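Local coordinates for MsStt7d protein (Micromonas, PDB 4IX3) that probably acts as a protein kinase, binding ATP and magnesium through its kinase catalytic domain, as a homologue of the state transition kinase Stt7, at residues V48-K53 / L186-A191; E64-V69 / L109-E114; N70-A75 / C162-R167. One frame throughout, in Å; residues are numbered along the deposited sequence. Where two conformers were deposited one is given.

In the fold
Contacts 1 and 2 are buried and lie side by side, their centres about 6 Å apart. Both use the N-lobe sheet, through the neighbouring strands 45-52 and 106-112, and the salt bridge from Lys50 to Glu66 joins them. Contact 3 is only partly buried, and its centre is about 11 Å from that of contact 2, further along the same helix 59-76, where this helix meets the C-lobe. Their chemistry follows these places: contact 1 is polar, with water and magnesium; contact 2 is mostly apolar packing; contact 3 pairs one hydrogen bond with a sulfur-imidazole approach and valine packing. Leu189 of contact 1 touches Asn70 and His166 of contact 3, consistent with the regulatory spine of kinases.

Contact 1: V48-K53 / L186-A191; sequences VLKNAK and LIDLGA. With MG (magnesium ion), chain E.
Lys50 reaches from strand 45-52 toward Asp188 and Gly190, but its NZ stops 4.5 Å from OD1 of Asp188, too far for a direct salt bridge. The lysine chain is fully extended, with CG anti to the backbone N (chi1 -174°) and every later torsion near 180°, which carries the ammonium group from the strand to the edge of the metal site. A water fills the step between them. It accepts from Lys50 NZ at 2.8 Å and donates to Asp188 OD1 at 2.8 Å. The direct salt-bridge partner of the lysine is Glu66 on helix 59-76.

Asp188, Leu189 and Gly190 stand where other kinases carry DFG. OD1 of Asp188 takes the backbone N-H of Gly190 at 3.0 Å, from well above the carboxylate plane, and closes an Asx turn. Gly190 brings its CA to 4.5 Å from Lys50 NZ; a beta carbon there would point at the lysine and run into Asp188 OD1. The other oxygen of the carboxylate, OD2, binds the magnesium ion at 2.1 Å. Four waters and Asp168 make up the rest of its six ligands, while Asn173 adds a weak hydrogen bond to OD2.

OD2 binds the metal, with Asn173 weakly at its side, while OD1 serves the turn and the bridging water. Lys50 binds ADP in another structure of this protein; its positive end and the metal-bound carboxylate lie close but meet through a water, consistent with a nucleotide and metal site in which the lysine keeps its direct salt bridge for Glu66.

Contact 2: E64-V69 / L109-E114; sequences ECEMDV and LMWANE
Leu109 points its forked end from strand 106-112 at the helix, and the two methyls divide the work. CD2 lies along the flank of Met67, 3.8 Å from CB and equally near its CG and SD, while CD1 presses on the helix backbone, 3.9 Å from Met67 N. The Leu109 and Met67 side chains cross at about a right angle. Met67 leaves the helix with CG anti to the backbone N (chi1 179°), its extended CB-CG-SD run lies beside Leu109 CD2, and the bend at chi3 then turns the terminal CE off, away from the leucine; Cys87 of strand 84-90 touches both residues. With an alanine at Leu109 both methyls go, and the flank of Met67 would probably face a gap between helix and strand.

One helix position earlier, Glu66 stretches out past Leu109, its CG 4.1 Å from CD1 of Leu109, and brings its carboxylate to the benzene end of the Trp111 indole. Glu66 OE2 sits 3.6 Å from Trp111 CZ2, approaching the ring obliquely, with carboxylate and ring planes 37° apart. Glu66 OE1 is in a salt bridge with Lys50, and the indole is tied by NE1 to Asn70 OD1, one helical turn on, which limits its rotation.

The axes of helix 64-69 and strand 109-112 come within 10.2 Å, their directions 42° apart. This is the αC helix of a kinase N-lobe packed on its antiparallel sheet, in the αC-in position: Glu66 matches the conserved αC glutamate, and Trp111, just before the ADP-binding Ala112, stands at the gatekeeper position.

Contact 3: N70-A75 / C162-R167; sequences NYHVHA and CGVVHR
The Schellman turn that ends helix 141-161 in the C-lobe is met here by the αC helix of the N-lobe, and His72 makes the bond between them. Its NE2 donates to the carbonyl O of Cys162 at 2.8 Å, nearly straight at 160°. The oxygen lies close to the imidazole plane, at the ring edge, and the donor sits 18° off the plane of the carbonyl. The ring gets there because CG stands anti to the backbone N of His72 (chi1 -172°), which swings the imidazole off the helix toward the turn.

Gly163 follows with the positive phi that marks the C-prime residue of the motif; a beta carbon there would be jammed against the carbonyl of Cys162. The same turn starts strand 164-165, the approach to the catalytic loop with its His166-Arg167-Asp168 sequence, the HRD motif of kinases. Val165 pairs by backbone with Ala193 of strand 193-194, and Gly163 with Cys195 just after it. The backbone N-H groups of His166 and Arg167 are both taken by the carboxylate of Asp249 on helix 246-261, as in other kinases.

In one of its two conformers Cys162 also lays SG against the His72 ring, 3.8 Å from NE2, approaching it obliquely. The Val164 contacts are apolar: its side chain and that of His72 run antiparallel, and CG2 of Val164 meets the ring edge at His72 CD2, 3.6 Å away. That methyl also lies 4.2 Å from CG2 of Val73, between two successive helix residues. Leu194 touches His72 and Val164, and CG1 of Val164 packs on Val69.

Contact 1: V48-K53 / L186-A191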
loop_
_atom_site.group_PDB
_atom_site.type_symbol
_atom_site.label_atom_id
_atom_site.label_comp_id
_atom_site.label_asym_id
_atom_site.label_seq_id
_atom_site.Cartn_x
_atom_site.Cartn_y
_atom_site.Cartn_z
ATOM N N VAL B 48 9.363 -0.122 -17.455
ATOM C CA VAL B 48 8.925 -0.115 -16.055
ATOM C C VAL B 48 8.173 -1.431 -15.863
ATOM O O VAL B 48 7.487 -1.898 -16.756
ATOM C CB VAL B 48 8.054 1.125 -15.802
ATOM C CG1 VAL B 48 7.286 1.005 -14.511
ATOM C CG2 VAL B 48 8.931 2.360 -15.753
ATOM N N LEU B 49 8.333 -2.029 -14.689
ATOM C CA LEU B 49 7.887 -3.392 -14.393
ATOM C C LEU B 49 7.120 -3.351 -13.074
ATOM O O LEU B 49 7.573 -2.707 -12.135
ATOM C CB LEU B 49 9.117 -4.295 -14.176
ATOM C CG LEU B 49 9.912 -4.576 -15.464
ATOM C CD1 LEU B 49 11.354 -4.898 -15.116
ATOM C CD2 LEU B 49 9.183 -5.653 -16.247
ATOM N N LYS B 50 5.998 -4.033 -13.008
ATOM C CA LYS B 50 5.222 -4.059 -11.751
ATOM C C LYS B 50 4.874 -5.479 -11.387
ATOM O O LYS B 50 4.409 -6.240 -12.251
ATOM C CB LYS B 50 3.891 -3.283 -11.906
ATOM C CG LYS B 50 3.110 -3.164 -10.584
ATOM C CD LYS B 50 1.900 -2.228 -10.729
ATOM C CE LYS B 50 1.192 -2.110 -9.410
ATOM N NZ LYS B 50 -0.017 -1.200 -9.543
ATOM N N ASN B 51 4.999 -5.800 -10.088
ATOM C CA ASN B 51 4.441 -7.059 -9.594
ATOM C C ASN B 51 3.539 -6.771 -8.380
ATOM O O ASN B 51 3.402 -5.605 -7.969
ATOM C CB ASN B 51 5.528 -8.096 -9.269
ATOM C CG ASN B 51 6.327 -7.752 -8.014
ATOM O OD1 ASN B 51 6.280 -6.610 -7.508
ATOM N ND2 ASN B 51 7.085 -8.744 -7.514
ATOM N N ALA B 52 2.863 -7.794 -7.871
ATOM C CA ALA B 52 1.989 -7.646 -6.700
ATOM C C ALA B 52 2.845 -7.633 -5.431
ATOM O O ALA B 52 3.899 -8.284 -5.356
ATOM C CB ALA B 52 0.976 -8.787 -6.661
ATOM N N LYS B 53 2.380 -6.928 -4.400
ATOM C CA LYS B 53 2.950 -7.064 -3.040
ATOM C C LYS B 53 2.489 -8.389 -2.454
ATOM O O LYS B 53 1.283 -8.673 -2.453
ATOM C CB LYS B 53 2.469 -5.890 -2.162
ATOM C CG LYS B 53 3.201 -4.599 -2.564
ATOM C CD LYS B 53 2.707 -3.410 -1.735
ATOM C CE LYS B 53 3.272 -3.401 -0.336
ATOM N NZ LYS B 53 2.895 -2.064 0.199
ATOM N N LEU B 186 -0.654 9.601 -18.991
ATOM C CA LEU B 186 -1.023 9.045 -17.661
ATOM C C LEU B 186 -0.239 7.762 -17.407
ATOM O O LEU B 186 -0.007 6.981 -18.330
ATOM C CB LEU B 186 -2.514 8.763 -17.614
ATOM C CG LEU B 186 -3.343 10.072 -17.459
ATOM C CD1 LEU B 186 -4.744 9.871 -17.989
ATOM C CD2 LEU B 186 -3.429 10.525 -16.017
ATOM N N ILE B 187 0.067 7.502 -16.148
ATOM C CA ILE B 187 0.448 6.169 -15.739
ATOM C C ILE B 187 -0.561 5.689 -14.698
ATOM O O ILE B 187 -1.398 6.461 -14.198
ATOM C CB ILE B 187 1.848 6.097 -15.138
ATOM C CG1 ILE B 187 1.991 7.009 -13.915
ATOM C CG2 ILE B 187 2.890 6.452 -16.206
ATOM C CD1 ILE B 187 3.141 6.593 -12.994
ATOM N N ASP B 188 -0.443 4.402 -14.339
ATOM C CA ASP B 188 -1.034 3.840 -13.128
ATOM C C ASP B 188 -2.555 3.668 -13.243
ATOM O O ASP B 188 -3.355 4.457 -12.679
ATOM C CB ASP B 188 -0.654 4.632 -11.876
ATOM C CG ASP B 188 -1.340 4.060 -10.653
ATOM O OD1 ASP B 188 -1.655 2.829 -10.648
ATOM O OD2 ASP B 188 -1.652 4.899 -9.723
ATOM N N LEU B 189 -2.962 2.611 -13.946
ATOM C CA LEU B 189 -4.340 2.211 -14.018
ATOM C C LEU B 189 -4.665 1.191 -12.911
ATOM O O LEU B 189 -5.677 0.485 -12.970
ATOM C CB LEU B 189 -4.644 1.603 -15.397
ATOM C CG LEU B 189 -4.578 2.598 -16.550
ATOM C CD1 LEU B 189 -4.350 1.907 -17.881
ATOM C CD2 LEU B 189 -5.739 3.582 -16.596
ATOM N N GLY B 190 -3.900 1.236 -11.816
ATOM C CA GLY B 190 -4.099 0.251 -10.735
ATOM C C GLY B 190 -5.414 0.379 -9.979
ATOM O O GLY B 190 -5.920 -0.577 -9.403
ATOM N N ALA B 191 -6.012 1.571 -9.988
ATOM C CA ALA B 191 -7.326 1.763 -9.387
ATOM C C ALA B 191 -8.420 2.007 -10.412
ATOM O O ALA B 191 -9.561 2.291 -10.070
ATOM C CB ALA B 191 -7.307 2.924 -8.400
HETATM MG MG MG E . -2.337 4.811 -7.774
HETATM O O HOH W 1 0.180 0.865 -11.424
HETATM O O HOH W 2 -4.137 4.018 -8.419
HETATM O O HOH W 3 -1.555 2.825 -7.856
HETATM O O HOH W 4 -0.511 5.439 -7.215
HETATM O O HOH W 5 -2.915 4.557 -5.875
#

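Contact 2: E64-V69 / L109-E114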
loop_
_atom_site.group_PDB
_atom_site.type_symbol
_atom_site.label_atom_id
_atom_site.label_comp_id
_atom_site.label_asym_id
_atom_site.label_seq_id
_atom_site.Cartn_x
_atom_site.Cartn_y
_atom_site.Cartn_z
ATOM N N GLU B 64 -4.263 -8.347 -11.670
ATOM C CA GLU B 64 -4.946 -8.908 -12.830
ATOM C C GLU B 64 -5.943 -7.927 -13.421
ATOM O O GLU B 64 -6.065 -7.830 -14.647
ATOM C CB GLU B 64 -5.636 -10.207 -12.463
ATOM C CG GLU B 64 -4.645 -11.364 -12.379
ATOM C CD GLU B 64 -5.251 -12.635 -11.822
ATOM O OE1 GLU B 64 -6.316 -12.587 -11.192
ATOM O OE2 GLU B 64 -4.528 -13.650 -11.875
ATOM N N CYS B 65 -6.668 -7.209 -12.569
ATOM C CA CYS B 65 -7.567 -6.188 -13.080
ATOM C C CYS B 65 -6.783 -5.074 -13.780
ATOM O O CYS B 65 -7.191 -4.601 -14.878
ATOM C CB CYS B 65 -8.408 -5.633 -11.948
ATOM S SG CYS B 65 -9.833 -4.741 -12.568
ATOM N N GLU B 66 -5.721 -4.582 -13.165
ATOM C CA GLU B 66 -4.879 -3.582 -13.799
ATOM C C GLU B 66 -4.394 -4.080 -15.159
ATOM O O GLU B 66 -4.360 -3.331 -16.155
ATOM C CB GLU B 66 -3.693 -3.248 -12.906
ATOM C CG GLU B 66 -2.768 -2.236 -13.544
ATOM C CD GLU B 66 -1.725 -1.698 -12.588
ATOM O OE1 GLU B 66 -1.718 -2.171 -11.419
ATOM O OE2 GLU B 66 -0.891 -0.870 -13.014
ATOM N N MET B 67 -4.042 -5.357 -15.248
ATOM C CA MET B 67 -3.635 -5.943 -16.521
ATOM C C MET B 67 -4.766 -5.877 -17.536
ATOM O O MET B 67 -4.507 -5.411 -18.672
ATOM C CB MET B 67 -3.217 -7.394 -16.266
ATOM C CG MET B 67 -2.794 -8.067 -17.565
ATOM S SD MET B 67 -2.038 -9.722 -17.286
ATOM C CE MET B 67 -3.464 -10.635 -16.735
ATOM N N ASP B 68 -5.954 -6.337 -17.155
ATOM C CA ASP B 68 -7.095 -6.351 -18.065
ATOM C C ASP B 68 -7.376 -4.907 -18.575
ATOM O O ASP B 68 -7.651 -4.681 -19.789
ATOM C CB ASP B 68 -8.366 -6.852 -17.371
ATOM C CG ASP B 68 -8.314 -8.328 -16.983
ATOM O OD1 ASP B 68 -7.514 -9.079 -17.570
ATOM O OD2 ASP B 68 -9.152 -8.742 -16.123
ATOM N N VAL B 69 -7.414 -3.938 -17.659
ATOM C CA VAL B 69 -7.728 -2.545 -18.055
ATOM C C VAL B 69 -6.605 -2.048 -18.963
ATOM O O VAL B 69 -6.888 -1.327 -19.941
ATOM C CB VAL B 69 -7.948 -1.632 -16.816
ATOM C CG1 VAL B 69 -8.070 -0.166 -17.239
ATOM C CG2 VAL B 69 -9.153 -2.101 -16.012
ATOM N N LEU B 109 3.766 -7.059 -14.929
ATOM C CA LEU B 109 3.345 -6.221 -16.072
ATOM C C LEU B 109 4.521 -5.373 -16.495
ATOM O O LEU B 109 5.370 -4.974 -15.683
ATOM C CB LEU B 109 2.177 -5.337 -15.632
ATOM C CG LEU B 109 0.999 -6.079 -15.031
ATOM C CD1 LEU B 109 -0.139 -5.093 -14.760
ATOM C CD2 LEU B 109 0.525 -7.217 -15.949
ATOM N N MET B 110 4.545 -4.988 -17.783
ATOM C CA MET B 110 5.626 -4.184 -18.323
ATOM C C MET B 110 5.077 -3.064 -19.216
ATOM O O MET B 110 4.138 -3.287 -19.989
ATOM C CB MET B 110 6.591 -5.073 -19.123
ATOM C CG MET B 110 7.880 -4.366 -19.541
ATOM S SD MET B 110 9.137 -5.495 -20.180
ATOM C CE MET B 110 8.494 -5.798 -21.828
ATOM N N TRP B 111 5.681 -1.894 -19.037
ATOM C CA TRP B 111 5.390 -0.726 -19.879
ATOM C C TRP B 111 6.670 -0.134 -20.410
ATOM O O TRP B 111 7.739 -0.260 -19.791
ATOM C CB TRP B 111 4.668 0.369 -19.087
ATOM C CG TRP B 111 3.355 -0.054 -18.522
ATOM C CD1 TRP B 111 2.094 0.169 -18.990
ATOM C CD2 TRP B 111 3.181 -0.742 -17.243
ATOM N NE1 TRP B 111 1.150 -0.314 -18.102
ATOM C CE2 TRP B 111 1.767 -0.912 -17.048
ATOM C CE3 TRP B 111 4.069 -1.219 -16.265
ATOM C CZ2 TRP B 111 1.259 -1.462 -15.875
ATOM C CZ3 TRP B 111 3.544 -1.730 -15.088
ATOM C CH2 TRP B 111 2.172 -1.855 -14.909
ATOM N N ALA B 112 6.555 0.683 -21.480
ATOM C CA ALA B 112 7.672 1.537 -21.830
ATOM C C ALA B 112 7.892 2.555 -20.703
ATOM O O ALA B 112 6.918 3.038 -20.099
ATOM C CB ALA B 112 7.346 2.336 -23.077
ATOM N N ASN B 113 9.156 2.902 -20.465
ATOM C CA ASN B 113 9.502 4.021 -19.600
ATOM C C ASN B 113 9.316 5.293 -20.445
ATOM O O ASN B 113 10.118 5.568 -21.355
ATOM C CB ASN B 113 10.942 3.883 -19.094
ATOM C CG ASN B 113 11.309 4.973 -18.121
ATOM O OD1 ASN B 113 10.675 6.031 -18.117
ATOM N ND2 ASN B 113 12.308 4.741 -17.283
ATOM N N GLU B 114 8.248 6.044 -20.176
ATOM C CA GLU B 114 7.895 7.213 -20.982
ATOM C C GLU B 114 8.743 8.432 -20.593
ATOM O O GLU B 114 8.681 9.466 -21.279
ATOM C CB GLU B 114 6.416 7.522 -20.817
ATOM C CG GLU B 114 5.540 6.382 -21.319
ATOM C CD GLU B 114 5.484 6.257 -22.831
ATOM O OE1 GLU B 114 5.836 7.227 -23.550
ATOM O OE2 GLU B 114 4.853 5.285 -23.273
#

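Contact 3: N70-A75 / C162-R167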
loop_
_atom_site.group_PDB
_atom_site.type_symbol
_atom_site.label_atom_id
_atom_site.label_comp_id
_atom_site.label_asym_id
_atom_site.label_seq_id
_atom_site.Cartn_x
_atom_site.Cartn_y
_atom_site.Cartn_z
ATOM N N ASN B 70 -5.338 -2.389 -18.715
ATOM C CA ASN B 70 -4.259 -1.994 -19.633
ATOM C C ASN B 70 -4.420 -2.601 -21.012
ATOM O O ASN B 70 -4.194 -1.907 -21.989
ATOM C CB ASN B 70 -2.886 -2.360 -19.083
ATOM C CG ASN B 70 -2.289 -1.239 -18.252
ATOM O OD1 ASN B 70 -1.660 -0.336 -18.802
ATOM N ND2 ASN B 70 -2.478 -1.292 -16.933
ATOM N N TYR B 71 -4.894 -3.833 -21.110
ATOM C CA TYR B 71 -5.150 -4.382 -22.447
ATOM C C TYR B 71 -6.278 -3.606 -23.103
ATOM O O TYR B 71 -6.234 -3.327 -24.306
ATOM C CB TYR B 71 -5.500 -5.876 -22.374
ATOM C CG TYR B 71 -4.284 -6.769 -22.279
ATOM C CD1 TYR B 71 -3.488 -7.002 -23.399
ATOM C CD2 TYR B 71 -3.978 -7.461 -21.114
ATOM C CE1 TYR B 71 -2.379 -7.857 -23.383
ATOM C CE2 TYR B 71 -2.899 -8.349 -21.087
ATOM C CZ TYR B 71 -2.081 -8.516 -22.187
ATOM O OH TYR B 71 -1.000 -9.368 -22.128
ATOM N N HIS B 72 -7.327 -3.277 -22.351
ATOM C CA HIS B 72 -8.439 -2.494 -22.914
ATOM C C HIS B 72 -7.965 -1.147 -23.438
ATOM O O HIS B 72 -8.397 -0.718 -24.524
ATOM C CB HIS B 72 -9.538 -2.316 -21.861
ATOM C CG HIS B 72 -10.797 -1.703 -22.387
ATOM N ND1 HIS B 72 -11.678 -2.386 -23.158
ATOM C CD2 HIS B 72 -11.311 -0.426 -22.204
ATOM C CE1 HIS B 72 -12.702 -1.566 -23.461
ATOM N NE2 HIS B 72 -12.488 -0.374 -22.851
ATOM N N VAL B 73 -7.172 -0.454 -22.632
ATOM C CA VAL B 73 -6.651 0.876 -23.019
ATOM C C VAL B 73 -5.699 0.793 -24.208
ATOM O O VAL B 73 -5.722 1.658 -25.098
ATOM C CB VAL B 73 -5.979 1.572 -21.821
ATOM C CG1 VAL B 73 -5.218 2.834 -22.243
ATOM C CG2 VAL B 73 -7.063 1.933 -20.815
ATOM N N HIS B 74 -4.891 -0.257 -24.261
ATOM C CA HIS B 74 -3.994 -0.435 -25.380
ATOM C C HIS B 74 -4.801 -0.633 -26.676
ATOM O O HIS B 74 -4.435 -0.098 -27.733
ATOM C CB HIS B 74 -3.122 -1.660 -25.146
ATOM C CG HIS B 74 -2.184 -1.913 -26.287
ATOM N ND1 HIS B 74 -0.956 -1.367 -26.350
ATOM C CD2 HIS B 74 -2.360 -2.649 -27.454
ATOM C CE1 HIS B 74 -0.343 -1.787 -27.471
ATOM N NE2 HIS B 74 -1.200 -2.577 -28.143
ATOM N N ALA B 75 -5.931 -1.342 -26.614
ATOM C CA ALA B 75 -6.761 -1.569 -27.778
ATOM C C ALA B 75 -7.555 -0.345 -28.189
ATOM O O ALA B 75 -7.808 -0.206 -29.392
ATOM C CB ALA B 75 -7.690 -2.747 -27.529
ATOM N N CYS B 162 -14.324 5.007 -23.805
ATOM C CA CYS B 162 -14.255 3.554 -23.857
ATOM C C CYS B 162 -14.521 2.914 -22.512
ATOM O O CYS B 162 -14.240 1.721 -22.312
ATOM C CB CYS B 162 -12.963 3.063 -24.494
ATOM S SG CYS B 162 -11.491 3.255 -23.471
ATOM N N GLY B 163 -15.148 3.671 -21.613
ATOM C CA GLY B 163 -15.663 3.138 -20.359
ATOM C C GLY B 163 -14.697 3.121 -19.183
ATOM O O GLY B 163 -15.049 2.598 -18.139
ATOM N N VAL B 164 -13.504 3.659 -19.324
ATOM C CA VAL B 164 -12.513 3.625 -18.266
ATOM C C VAL B 164 -12.509 4.897 -17.451
ATOM O O VAL B 164 -12.430 5.994 -18.046
ATOM C CB VAL B 164 -11.116 3.358 -18.875
ATOM C CG1 VAL B 164 -10.027 3.399 -17.794
ATOM C CG2 VAL B 164 -11.127 1.996 -19.599
ATOM N N VAL B 165 -12.591 4.755 -16.138
ATOM C CA VAL B 165 -12.359 5.861 -15.210
ATOM C C VAL B 165 -11.033 5.616 -14.516
ATOM O O VAL B 165 -10.839 4.513 -13.964
ATOM C CB VAL B 165 -13.523 6.044 -14.219
ATOM C CG1 VAL B 165 -13.247 7.134 -13.189
ATOM C CG2 VAL B 165 -14.791 6.312 -15.004
ATOM N N HIS B 166 -10.121 6.574 -14.570
ATOM C CA HIS B 166 -8.736 6.306 -14.154
ATOM C C HIS B 166 -8.678 6.199 -12.621
ATOM O O HIS B 166 -8.005 5.305 -12.082
ATOM C CB HIS B 166 -7.847 7.448 -14.701
ATOM C CG HIS B 166 -6.433 7.334 -14.278
ATOM N ND1 HIS B 166 -5.385 6.965 -15.078
ATOM C CD2 HIS B 166 -5.917 7.547 -13.019
ATOM C CE1 HIS B 166 -4.248 6.955 -14.340
ATOM N NE2 HIS B 166 -4.593 7.347 -13.082
ATOM N N ARG B 167 -9.348 7.121 -11.938
ATOM C CA ARG B 167 -9.457 7.075 -10.484
ATOM C C ARG B 167 -8.274 7.680 -9.724
ATOM O O ARG B 167 -8.414 8.033 -8.553
ATOM C CB ARG B 167 -9.689 5.635 -10.017
ATOM C CG ARG B 167 -10.907 5.462 -9.123
ATOM C CD ARG B 167 -10.666 4.400 -8.063
ATOM N NE ARG B 167 -11.785 3.468 -7.960
ATOM C CZ ARG B 167 -12.707 3.510 -7.002
ATOM N NH1 ARG B 167 -12.644 4.440 -6.060
ATOM N NH2 ARG B 167 -13.690 2.621 -6.986
#